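Local coordinates for melanin biosynthesis protein TyrA, putative (Shewanella oneidensis, PDB 2HAG) that probably acts as a heme b-dependent peroxidase of the DyP type, at residues M82-P87 / H267-L272. Sequence-based numbering, arbitrary orientation.
Sequences MLKPFP and HFEKML
Pro87 packs on the methylene of Glu269, CG of the proline 3.3 Å from CG of the glutamate and its CB also against that carbon, the two side chains crossing obliquely. Pro87 CG also lies at the edge of the Phe268 ring, near its plane. The rings of Phe86 and Phe268 meet obliquely, planes at 51° and centroids 5.8 Å apart. Phe86 CE1 lies 3.6 Å from Phe268 CE2, while CZ of the same Phe86 ring is 4.0 Å from Leu272 CD2. Phe268 and Leu272, one helical turn apart, both hold CG anti to the backbone N (chi1 170° and -178°), which brings the Phe268 ring and Leu272 CD2 against the Phe86 ring. The polar element is a single long salt bridge, Lys84 NZ to Glu269 OE2 at 3.6 Å; Lys84 bends at chi3 and chi4 and meets the extended carboxylate arm at about a right angle. With an alanine at Glu269, Lys84 NZ would probably lose this counter-charge, and Pro87 the CG methylene it packs on. The contact joins the loop between helix 71-74 and strand 89-91 to helix 266-276. Strand 179-188 adds His182, stacked with Phe268, and Gln184; Phe268 also touches heme-binding Phe258 on strand 253-262.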
loop_
_atom_site.group_PDB
_atom_site.type_symbol
_atom_site.label_atom_id
_atom_site.label_comp_id
_atom_site.label_asym_id
_atom_site.label_seq_id
_atom_site.Cartn_x
_atom_site.Cartn_y
_atom_site.Cartn_z
HETATM N N MSE A 82 20.066 2.843 28.603
HETATM C CA MSE A 82 20.922 2.264 27.578
HETATM C C MSE A 82 20.664 2.750 26.174
HETATM O O MSE A 82 21.114 2.115 25.233
HETATM C CB MSE A 82 20.755 0.758 27.562
HETATM C CG MSE A 82 20.893 0.113 28.907
HETATM SE SE MSE A 82 20.786 -1.808 28.667
HETATM C CE MSE A 82 22.693 -2.136 27.998
ATOM N N LEU A 83 19.954 3.858 26.016
ATOM C CA LEU A 83 19.628 4.329 24.679
ATOM C C LEU A 83 20.895 4.699 23.900
ATOM O O LEU A 83 21.739 5.437 24.395
ATOM C CB LEU A 83 18.657 5.505 24.739
ATOM C CG LEU A 83 18.096 5.927 23.378
ATOM C CD1 LEU A 83 17.357 4.779 22.698
ATOM C CD2 LEU A 83 17.180 7.120 23.540
ATOM N N LYS A 84 21.015 4.156 22.690
ATOM C CA LYS A 84 22.210 4.289 21.853
ATOM C C LYS A 84 21.766 4.252 20.420
ATOM O O LYS A 84 20.728 3.653 20.098
ATOM C CB LYS A 84 23.189 3.112 22.021
ATOM C CG LYS A 84 23.557 2.748 23.437
ATOM C CD LYS A 84 24.466 1.524 23.503
ATOM C CE LYS A 84 23.765 0.251 23.059
ATOM N NZ LYS A 84 24.060 -0.905 23.974
ATOM N N PRO A 85 22.561 4.855 19.537
ATOM C CA PRO A 85 22.281 4.772 18.107
ATOM C C PRO A 85 22.129 3.338 17.602
ATOM O O PRO A 85 22.348 2.381 18.347
ATOM C CB PRO A 85 23.506 5.435 17.478
ATOM C CG PRO A 85 23.987 6.375 18.518
ATOM C CD PRO A 85 23.739 5.682 19.821
ATOM N N PHE A 86 21.731 3.203 16.344
ATOM C CA PHE A 86 21.645 1.900 15.708
ATOM C C PHE A 86 23.056 1.372 15.552
ATOM O O PHE A 86 23.942 2.103 15.131
ATOM C CB PHE A 86 20.968 1.996 14.334
ATOM C CG PHE A 86 20.810 0.666 13.648
ATOM C CD1 PHE A 86 19.761 -0.178 13.980
ATOM C CD2 PHE A 86 21.719 0.250 12.690
ATOM C CE1 PHE A 86 19.615 -1.410 13.362
ATOM C CE2 PHE A 86 21.578 -0.980 12.069
ATOM C CZ PHE A 86 20.518 -1.809 12.403
ATOM N N PRO A 87 23.278 0.102 15.892
ATOM C CA PRO A 87 24.619 -0.451 15.809
ATOM C C PRO A 87 24.946 -0.900 14.389
ATOM O O PRO A 87 24.784 -2.074 14.056
ATOM C CB PRO A 87 24.545 -1.656 16.737
ATOM C CG PRO A 87 23.132 -2.112 16.612
ATOM C CD PRO A 87 22.297 -0.889 16.359
ATOM N N HIS A 267 20.092 -7.001 23.078
ATOM C CA HIS A 267 19.561 -8.306 22.665
ATOM C C HIS A 267 19.492 -8.315 21.155
ATOM O O HIS A 267 19.963 -9.253 20.519
ATOM C CB HIS A 267 18.183 -8.583 23.270
ATOM C CG HIS A 267 18.232 -9.116 24.671
ATOM N ND1 HIS A 267 17.162 -9.754 25.262
ATOM C CD2 HIS A 267 19.227 -9.124 25.591
ATOM C CE1 HIS A 267 17.491 -10.117 26.489
ATOM N NE2 HIS A 267 18.738 -9.744 26.713
ATOM N N PHE A 268 18.933 -7.250 20.583
ATOM C CA PHE A 268 18.956 -7.069 19.134
ATOM C C PHE A 268 20.386 -7.056 18.571
ATOM O O PHE A 268 20.663 -7.754 17.594
ATOM C CB PHE A 268 18.232 -5.784 18.723
ATOM C CG PHE A 268 18.431 -5.426 17.276
ATOM C CD1 PHE A 268 17.654 -6.018 16.285
ATOM C CD2 PHE A 268 19.411 -4.520 16.896
ATOM C CE1 PHE A 268 17.843 -5.700 14.941
ATOM C CE2 PHE A 268 19.604 -4.203 15.556
ATOM C CZ PHE A 268 18.820 -4.797 14.581
ATOM N N GLU A 269 21.277 -6.258 19.175
ATOM C CA GLU A 269 22.682 -6.188 18.740
ATOM C C GLU A 269 23.291 -7.562 18.639
ATOM O O GLU A 269 23.776 -7.954 17.584
ATOM C CB GLU A 269 23.550 -5.387 19.716
ATOM C CG GLU A 269 23.832 -3.969 19.289
ATOM C CD GLU A 269 24.995 -3.329 20.036
ATOM O OE1 GLU A 269 26.121 -3.856 19.936
ATOM O OE2 GLU A 269 24.786 -2.284 20.699
ATOM N N LYS A 270 23.280 -8.283 19.756
ATOM C CA LYS A 270 23.908 -9.591 19.821
ATOM C C LYS A 270 23.452 -10.407 18.602
ATOM O O LYS A 270 24.257 -11.088 17.966
ATOM C CB LYS A 270 23.579 -10.307 21.153
ATOM C CG LYS A 270 24.359 -9.807 22.390
HETATM N N MSE A 271 22.176 -10.307 18.251
HETATM C CA MSE A 271 21.631 -11.142 17.198
HETATM C C MSE A 271 22.075 -10.688 15.831
HETATM O O MSE A 271 22.451 -11.503 14.990
HETATM C CB MSE A 271 20.113 -11.164 17.279
HETATM C CG MSE A 271 19.636 -11.879 18.529
HETATM SE SE MSE A 271 17.697 -12.013 18.740
HETATM C CE MSE A 271 17.650 -13.034 20.419
ATOM N N LEU A 272 22.032 -9.384 15.609
ATOM C CA LEU A 272 22.487 -8.827 14.353
ATOM C C LEU A 272 23.963 -9.152 14.146
ATOM O O LEU A 272 24.384 -9.520 13.048
ATOM C CB LEU A 272 22.271 -7.315 14.329
ATOM C CG LEU A 272 22.677 -6.612 13.026
ATOM C CD1 LEU A 272 21.850 -7.102 11.848
ATOM C CD2 LEU A 272 22.557 -5.108 13.154
#